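Local coordinates for AT-rich DNA-binding protein (Thermus thermophilus, PDB 2DT5), which probably represses transcription as a DNA-binding homodimer, adjusting gene expression to the cellular NADH/NAD(+) redox state, at residues 89-94 / 145-150; 19-24 / 31-36; 196-199 / 204-207. The protein carries 1 engineered substitution. One frame throughout, in Å; residues are numbered along the deposited sequence.

Contact 1 of 3, residues 89-94 / 145-150; sequences GRLGSA and LLTVPR. With NAD (nicotinamide-adenine-dinucleotide), chain L.
G92 CA rests 3.6 Å from T147 OG1 with no direct hydrogen bond between the two segments; instead, a water lies within hydrogen-bonding distance of both backbones and of the pyrophosphate of NAD. This is the glycine-rich turn of a Rossmann fold, where the start of helix 90-96 faces the end of strand 143-146, and the pair illustrates how such a turn grips a dinucleotide. The water accepts from G92 N at 2.9 Å and has NAD O2N and T147 O, in the loop after the strand, within reach. T147 OG1 is itself hydrogen-bonded to G87 O. Apolar contact adds to this: L91 CD2 meets T147 CG2 at 3.6 Å, the two side chains crossing at about a right angle. The first turn of the helix binds the phosphates. L91 N gives O2N a nearly straight bond of 2.7 Å, while R90 N and R90 NE both donate to O1A. A bend at chi3 (-59°) brings the R90 guanidinium alongside the two phosphates, where NH2 makes a weak bond to O1N and also pairs with D97 of the second subunit. With an alanine here, O1A would probably lose its side-chain donor and D97 of the second subunit its charge partner. V148 O takes a bond from the ribose hydroxyl O3D. G89 CA lies 3.2 Å from NAD O5B, and a side chain here would run into that oxygen.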
# COMPACT_ATOMS: atom_id res chain seq x y z
N GLY B 89 -13.90 -10.01 -11.60
CA GLY B 89 -14.92 -10.19 -10.60
C GLY B 89 -15.16 -8.83 -9.96
O GLY B 89 -15.05 -7.80 -10.63
N ARG B 90 -15.47 -8.83 -8.68
CA ARG B 90 -15.72 -7.58 -7.97
C ARG B 90 -14.50 -6.65 -7.95
O ARG B 90 -14.59 -5.51 -8.42
CB ARG B 90 -16.21 -7.90 -6.56
CG ARG B 90 -17.59 -8.59 -6.59
CD ARG B 90 -17.99 -9.13 -5.23
NE ARG B 90 -17.04 -10.10 -4.71
CZ ARG B 90 -17.07 -10.58 -3.47
NH1 ARG B 90 -18.02 -10.18 -2.65
NH2 ARG B 90 -16.12 -11.41 -3.04
N LEU B 91 -13.36 -7.11 -7.44
CA LEU B 91 -12.17 -6.27 -7.40
C LEU B 91 -11.74 -5.88 -8.82
O LEU B 91 -11.47 -4.72 -9.11
CB LEU B 91 -11.02 -6.98 -6.69
CG LEU B 91 -9.68 -6.23 -6.68
CD1 LEU B 91 -9.86 -4.84 -6.08
CD2 LEU B 91 -8.64 -7.04 -5.86
N GLY B 92 -11.71 -6.86 -9.72
CA GLY B 92 -11.30 -6.59 -11.08
C GLY B 92 -12.14 -5.53 -11.78
O GLY B 92 -11.60 -4.68 -12.49
N SER B 93 -13.45 -5.57 -11.57
CA SER B 93 -14.35 -4.61 -12.21
C SER B 93 -14.20 -3.22 -11.60
O SER B 93 -14.34 -2.21 -12.29
CB SER B 93 -15.81 -5.09 -12.10
OG SER B 93 -15.97 -6.33 -12.78
N ALA B 94 -13.94 -3.17 -10.30
CA ALA B 94 -13.74 -1.90 -9.61
C ALA B 94 -12.47 -1.25 -10.21
O ALA B 94 -12.46 -0.06 -10.52
CB ALA B 94 -13.55 -2.14 -8.10
N LEU B 145 -2.80 -7.03 -13.98
CA LEU B 145 -3.34 -6.88 -12.62
C LEU B 145 -4.07 -8.20 -12.35
O LEU B 145 -5.10 -8.50 -12.97
CB LEU B 145 -4.31 -5.68 -12.55
CG LEU B 145 -3.67 -4.29 -12.32
CD1 LEU B 145 -2.58 -4.04 -13.34
CD2 LEU B 145 -4.74 -3.19 -12.40
N LEU B 146 -3.51 -9.00 -11.45
CA LEU B 146 -4.08 -10.30 -11.14
C LEU B 146 -5.06 -10.24 -9.99
O LEU B 146 -4.68 -10.10 -8.84
CB LEU B 146 -2.97 -11.30 -10.80
CG LEU B 146 -3.41 -12.77 -10.77
CD1 LEU B 146 -4.15 -13.12 -12.07
CD2 LEU B 146 -2.20 -13.68 -10.58
N THR B 147 -6.34 -10.38 -10.32
CA THR B 147 -7.40 -10.33 -9.33
C THR B 147 -8.32 -11.56 -9.41
O THR B 147 -9.54 -11.43 -9.49
CB THR B 147 -8.23 -9.03 -9.53
OG1 THR B 147 -8.57 -8.90 -10.92
CG2 THR B 147 -7.40 -7.80 -9.13
N VAL B 148 -7.72 -12.75 -9.43
CA VAL B 148 -8.49 -13.99 -9.44
C VAL B 148 -8.40 -14.54 -8.02
O VAL B 148 -7.54 -14.12 -7.24
CB VAL B 148 -7.90 -15.06 -10.43
CG1 VAL B 148 -7.86 -14.49 -11.83
CG2 VAL B 148 -6.51 -15.49 -9.98
N PRO B 149 -9.30 -15.47 -7.64
CA PRO B 149 -9.23 -16.02 -6.28
C PRO B 149 -7.85 -16.66 -6.04
O PRO B 149 -7.16 -17.02 -6.99
CB PRO B 149 -10.35 -17.07 -6.27
CG PRO B 149 -11.32 -16.55 -7.27
CD PRO B 149 -10.43 -16.05 -8.38
N ARG B 150 -7.47 -16.79 -4.77
CA ARG B 150 -6.18 -17.38 -4.40
C ARG B 150 -5.91 -18.71 -5.09
O ARG B 150 -4.85 -18.94 -5.69
CB ARG B 150 -6.14 -17.60 -2.88
CG ARG B 150 -4.89 -18.32 -2.41
CD ARG B 150 -4.72 -18.23 -0.91
NE ARG B 150 -3.34 -18.54 -0.52
CZ ARG B 150 -2.82 -18.29 0.68
NH1 ARG B 150 -3.57 -17.73 1.63
NH2 ARG B 150 -1.56 -18.59 0.93
PA NAD L . -14.51 -12.67 -7.19
O1A NAD L . -15.59 -11.64 -7.13
O2A NAD L . -14.82 -14.09 -6.81
O5B NAD L . -13.95 -12.59 -8.64
C5B NAD L . -12.89 -13.44 -9.13
C4B NAD L . -13.03 -13.48 -10.63
O4B NAD L . -11.92 -14.33 -11.07
C3B NAD L . -14.31 -14.22 -11.20
O3B NAD L . -15.01 -13.33 -12.11
C2B NAD L . -13.77 -15.47 -11.90
O2B NAD L . -14.49 -15.95 -12.97
C1B NAD L . -12.36 -14.98 -12.23
N9A NAD L . -11.42 -16.05 -12.44
C8A NAD L . -11.16 -17.26 -11.79
N7A NAD L . -10.17 -17.94 -12.33
C5A NAD L . -9.72 -17.23 -13.38
C6A NAD L . -8.65 -17.45 -14.37
N6A NAD L . -7.89 -18.52 -14.36
N1A NAD L . -8.51 -16.43 -15.32
C2A NAD L . -9.25 -15.30 -15.38
N3A NAD L . -10.28 -15.05 -14.46
C4A NAD L . -10.48 -16.04 -13.49
O3 NAD L . -13.29 -12.20 -6.27
PN NAD L . -12.89 -10.72 -5.65
O1N NAD L . -13.64 -10.51 -4.40
O2N NAD L . -13.05 -9.75 -6.77
O5D NAD L . -11.35 -10.98 -5.26
C5D NAD L . -10.36 -11.22 -6.31
C4D NAD L . -9.03 -11.43 -5.69
O4D NAD L . -8.64 -10.19 -4.93
C3D NAD L . -8.98 -12.58 -4.60
O3D NAD L . -7.72 -13.30 -4.69
C2D NAD L . -9.05 -11.80 -3.30
O2D NAD L . -8.64 -12.50 -2.18
C1D NAD L . -8.14 -10.57 -3.66
N1N NAD L . -8.26 -9.51 -2.62
C2N NAD L . -7.09 -8.73 -2.42
C3N NAD L . -7.10 -7.56 -1.81
C7N NAD L . -5.81 -6.82 -1.60
O7N NAD L . -5.82 -5.85 -0.81
N7N NAD L . -4.70 -7.26 -2.21
C4N NAD L . -8.40 -6.94 -1.30
C5N NAD L . -9.53 -7.39 -2.21
C6N NAD L . -9.53 -8.76 -2.54
O HOH W 1 -11.92 -9.70 -9.27

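Contact 2 of 3, residues 19-24 / 31-36; sequences EELEAQ and SEQLGG. Engineered in segment 31-36: G36 (natural residue Glu). With SO4 (sulfate ion), chain J.
L21 and Q33 meet from opposite directions, a leucine branch pressed against an amide oxygen, and the pair shows how two helices can be joined through very few atoms. L21 CD2 approaches Q33 OE1 to 3.1 Å, tight for a methyl group and an oxygen, and CD1 of the same leucine lies 3.6 Å from that oxygen, so that both branches of L21 bear on one atom. The conformation of Q33 accounts for the reach: its CG stands opposite the backbone N (chi1 171°) and the chain runs extended beyond it, carrying the amide out from helix 31-37 toward helix 7-23. The CB of L21 points toward helix 31-37, and with CG anti to the carbonyl carbon (chi1 -84°) both methyls reach Q33 OE1.

L34 behaves differently. Its CB leaves the helix at an angle to the contact; the end of the side chain nevertheless comes round to place CD1 3.9 Å from L21 CD1. This methyl-to-methyl contact is the purely apolar part of the junction. It belongs to a larger core, for L34 also packs on I17 and L18 of helix 7-23, V45 of helix 42-51 and L67 of helix 64-75.

At the start of helix 31-37, S31 N and S31 OG each bond a sulfate, probably from the crystallisation liquor, at 2.9 Å to O3 and 2.8 Å to O1. R46 NE, together with the backbone amides of G59 and G61, helps to hold the same ion. Helices 7-23, 31-37 and 42-51, with the small antiparallel pairing of 28-29 and 62-63, are parts of the winged-helix DNA-binding domain, whose helix-turn-helix region is predicted to include both segments.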
# COMPACT_ATOMS: atom_id res chain seq x y z
N GLU B 19 5.13 16.68 -6.77
CA GLU B 19 3.88 16.95 -7.47
C GLU B 19 3.08 17.94 -6.64
O GLU B 19 2.42 18.82 -7.20
CB GLU B 19 3.05 15.67 -7.64
CG GLU B 19 3.68 14.58 -8.51
CD GLU B 19 2.89 13.28 -8.48
OE1 GLU B 19 2.56 12.79 -7.37
OE2 GLU B 19 2.59 12.73 -9.57
N GLU B 20 3.12 17.79 -5.32
CA GLU B 20 2.37 18.70 -4.46
C GLU B 20 3.11 20.01 -4.23
O GLU B 20 2.48 21.05 -4.10
CB GLU B 20 1.99 18.02 -3.12
CG GLU B 20 3.05 17.14 -2.46
CD GLU B 20 2.51 16.37 -1.24
OE1 GLU B 20 1.51 15.64 -1.39
OE2 GLU B 20 3.09 16.50 -0.13
N LEU B 21 4.44 19.97 -4.21
CA LEU B 21 5.20 21.21 -4.07
C LEU B 21 4.90 22.03 -5.32
O LEU B 21 4.72 23.24 -5.25
CB LEU B 21 6.70 20.93 -3.99
CG LEU B 21 7.26 20.55 -2.62
CD1 LEU B 21 8.74 20.26 -2.74
CD2 LEU B 21 7.05 21.71 -1.66
N GLU B 22 4.83 21.35 -6.46
CA GLU B 22 4.55 22.01 -7.72
C GLU B 22 3.12 22.55 -7.72
O GLU B 22 2.84 23.59 -8.32
CB GLU B 22 4.72 21.05 -8.90
CG GLU B 22 4.58 21.72 -10.27
CD GLU B 22 4.63 20.73 -11.43
OE1 GLU B 22 3.70 19.90 -11.56
OE2 GLU B 22 5.60 20.78 -12.22
N ALA B 23 2.22 21.84 -7.07
CA ALA B 23 0.83 22.28 -7.01
C ALA B 23 0.76 23.55 -6.17
O ALA B 23 -0.07 24.42 -6.41
CB ALA B 23 -0.04 21.19 -6.40
N GLN B 24 1.64 23.64 -5.18
CA GLN B 24 1.70 24.79 -4.29
C GLN B 24 2.49 25.96 -4.89
O GLN B 24 2.86 26.90 -4.18
CB GLN B 24 2.34 24.39 -2.96
CG GLN B 24 1.62 23.25 -2.25
CD GLN B 24 2.40 22.74 -1.05
OE1 GLN B 24 3.49 22.18 -1.20
NE2 GLN B 24 1.86 22.95 0.15
N SER B 31 17.33 19.32 -0.54
CA SER B 31 17.40 17.96 -0.04
C SER B 31 16.84 17.94 1.38
O SER B 31 16.29 16.93 1.83
CB SER B 31 18.85 17.46 -0.02
OG SER B 31 19.31 17.18 -1.34
N GLU B 32 16.99 19.06 2.07
CA GLU B 32 16.51 19.17 3.43
C GLU B 32 14.99 19.25 3.44
O GLU B 32 14.32 18.54 4.19
CB GLU B 32 17.14 20.39 4.10
CG GLU B 32 16.89 20.45 5.59
CD GLU B 32 17.81 21.43 6.29
OE1 GLU B 32 19.03 21.15 6.37
OE2 GLU B 32 17.31 22.48 6.76
N GLN B 33 14.43 20.11 2.60
CA GLN B 33 12.98 20.23 2.53
C GLN B 33 12.37 18.91 2.07
O GLN B 33 11.37 18.46 2.62
CB GLN B 33 12.60 21.34 1.56
CG GLN B 33 11.11 21.39 1.27
CD GLN B 33 10.78 22.40 0.19
OE1 GLN B 33 9.61 22.62 -0.13
NE2 GLN B 33 11.81 23.02 -0.39
N LEU B 34 12.97 18.29 1.05
CA LEU B 34 12.48 17.00 0.54
C LEU B 34 12.61 15.94 1.63
O LEU B 34 11.69 15.18 1.88
CB LEU B 34 13.29 16.57 -0.69
CG LEU B 34 12.58 16.49 -2.04
CD1 LEU B 34 11.67 17.68 -2.25
CD2 LEU B 34 13.63 16.43 -3.15
N GLY B 35 13.75 15.90 2.29
CA GLY B 35 13.98 14.92 3.33
C GLY B 35 12.94 15.00 4.43
O GLY B 35 12.52 13.97 4.97
N GLY B 36 12.55 16.22 4.76
CA GLY B 36 11.57 16.44 5.81
C GLY B 36 10.20 15.96 5.38
O GLY B 36 9.55 15.20 6.09
S SO4 J . 21.20 20.36 -1.41
O1 SO4 J . 21.52 18.92 -1.39
O2 SO4 J . 21.89 20.98 -2.56
O3 SO4 J . 19.75 20.58 -1.57
O4 SO4 J . 21.65 20.97 -0.15

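Contact 3 of 3, residues 196-199 / 204-207; sequences LSFA and KWRE
F198 points the edge of its ring at the face of W205, a T-shaped aromatic pair that carries nearly the whole of this contact and shows how one pair of rings can tie a chain's tail back onto its last helix. The planes stand at 82°, with 5.0 Å between the centroid of F198 and that of the five-membered ring of W205. F198 CZ leads, 3.7 Å from W205 CD2. Both side chains set off opposite their backbone N (chi1 171° for F198), and that of F198 leaves helix 192-201 obliquely before its tip closes on the indole. On the opposite face of the indole, R206 CD lies near the rim, so W205 is held between a phenyl edge and an aliphatic carbon.

The polar interactions lie within the type II beta turn from K204 to E207, where E207 N bonds K204 O at 3.0 Å. A salt bridge between K204 NZ and E207 OE2, 3.4 Å long, spans the same turn through the side chains.

Further contacts reach the second subunit. W205 NE1 is hydrogen-bonded to Y51 OH of that chain, and the guanidinium of R206 makes a cation-pi contact with the same tyrosine. F198 also packs on I74 of the second subunit. Helix 192-201 and its tail thus reach across the homodimer, the domain-swapped C-terminal arm characteristic of Rex repressors.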
# COMPACT_ATOMS: atom_id res chain seq x y z
N LEU B 196 -2.96 3.07 10.92
CA LEU B 196 -4.05 3.78 11.62
C LEU B 196 -4.08 3.44 13.11
O LEU B 196 -4.29 4.33 13.95
CB LEU B 196 -5.42 3.45 11.03
CG LEU B 196 -5.83 4.11 9.71
CD1 LEU B 196 -7.12 3.44 9.18
CD2 LEU B 196 -6.07 5.61 9.95
N SER B 197 -3.89 2.17 13.46
CA SER B 197 -3.89 1.82 14.87
C SER B 197 -2.75 2.59 15.53
O SER B 197 -2.92 3.18 16.59
CB SER B 197 -3.73 0.31 15.07
OG SER B 197 -2.65 -0.19 14.31
N PHE B 198 -1.59 2.62 14.87
CA PHE B 198 -0.45 3.35 15.41
C PHE B 198 -0.82 4.82 15.60
O PHE B 198 -0.59 5.40 16.66
CB PHE B 198 0.76 3.26 14.48
CG PHE B 198 1.89 4.17 14.87
CD1 PHE B 198 2.77 3.81 15.88
CD2 PHE B 198 2.02 5.43 14.29
CE1 PHE B 198 3.76 4.68 16.31
CE2 PHE B 198 3.01 6.31 14.73
CZ PHE B 198 3.88 5.94 15.74
N ALA B 199 -1.40 5.42 14.56
CA ALA B 199 -1.80 6.82 14.60
C ALA B 199 -2.82 7.11 15.70
O ALA B 199 -2.70 8.09 16.42
CB ALA B 199 -2.34 7.24 13.24
N LYS B 204 -0.03 12.34 18.79
CA LYS B 204 0.90 13.46 18.73
C LYS B 204 2.33 13.01 18.45
O LYS B 204 3.29 13.73 18.74
CB LYS B 204 0.86 14.21 20.07
CG LYS B 204 -0.54 14.46 20.62
CD LYS B 204 -1.22 15.63 19.93
CE LYS B 204 -0.54 16.95 20.26
NZ LYS B 204 -1.29 18.13 19.76
N TRP B 205 2.46 11.81 17.89
CA TRP B 205 3.77 11.23 17.58
C TRP B 205 4.88 12.18 17.14
O TRP B 205 4.77 12.80 16.08
CB TRP B 205 3.63 10.15 16.51
CG TRP B 205 4.91 9.46 16.24
CD1 TRP B 205 5.57 9.36 15.04
CD2 TRP B 205 5.72 8.76 17.19
NE1 TRP B 205 6.73 8.64 15.19
CE2 TRP B 205 6.84 8.25 16.50
CE3 TRP B 205 5.58 8.49 18.56
CZ2 TRP B 205 7.85 7.51 17.13
CZ3 TRP B 205 6.58 7.75 19.20
CH2 TRP B 205 7.69 7.27 18.48
N ARG B 206 5.93 12.30 17.96
CA ARG B 206 7.09 13.12 17.64
C ARG B 206 6.87 14.62 17.43
O ARG B 206 7.78 15.31 16.96
CB ARG B 206 7.79 12.57 16.39
CG ARG B 206 9.10 11.80 16.61
CD ARG B 206 8.87 10.56 17.42
NE ARG B 206 10.00 9.62 17.42
CZ ARG B 206 11.29 9.94 17.53
NH1 ARG B 206 11.68 11.21 17.66
NH2 ARG B 206 12.20 8.98 17.59
N GLU B 207 5.69 15.15 17.74
CA GLU B 207 5.49 16.58 17.53
C GLU B 207 6.37 17.41 18.46
O GLU B 207 6.96 16.88 19.41
CB GLU B 207 4.01 16.94 17.72
CG GLU B 207 3.13 16.36 16.60
CD GLU B 207 1.66 16.74 16.72
OE1 GLU B 207 0.87 16.30 15.85
OE2 GLU B 207 1.28 17.47 17.67

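In the fold
The three contacts sit in three parts of a Rex subunit: the NAD pocket, the DNA-binding domain, and the C-terminal helix with its tail. Contact 1 belongs to the Rossmann domain, whereas contact 2 lies on the opposite side of the chain's centre, with about 35 Å between the centres of the two. Neither touches contact 3, whose nearest atoms stay about 18 Å from contact 1 and about 11 Å from contact 2. What relates contacts 1 and 3 is the second subunit, which meets both, while no other chain touches contact 2. The side chain of L91 lies about 5 Å from the other bound NAD, so the two cofactor sites lie close to each other across the dimer interface.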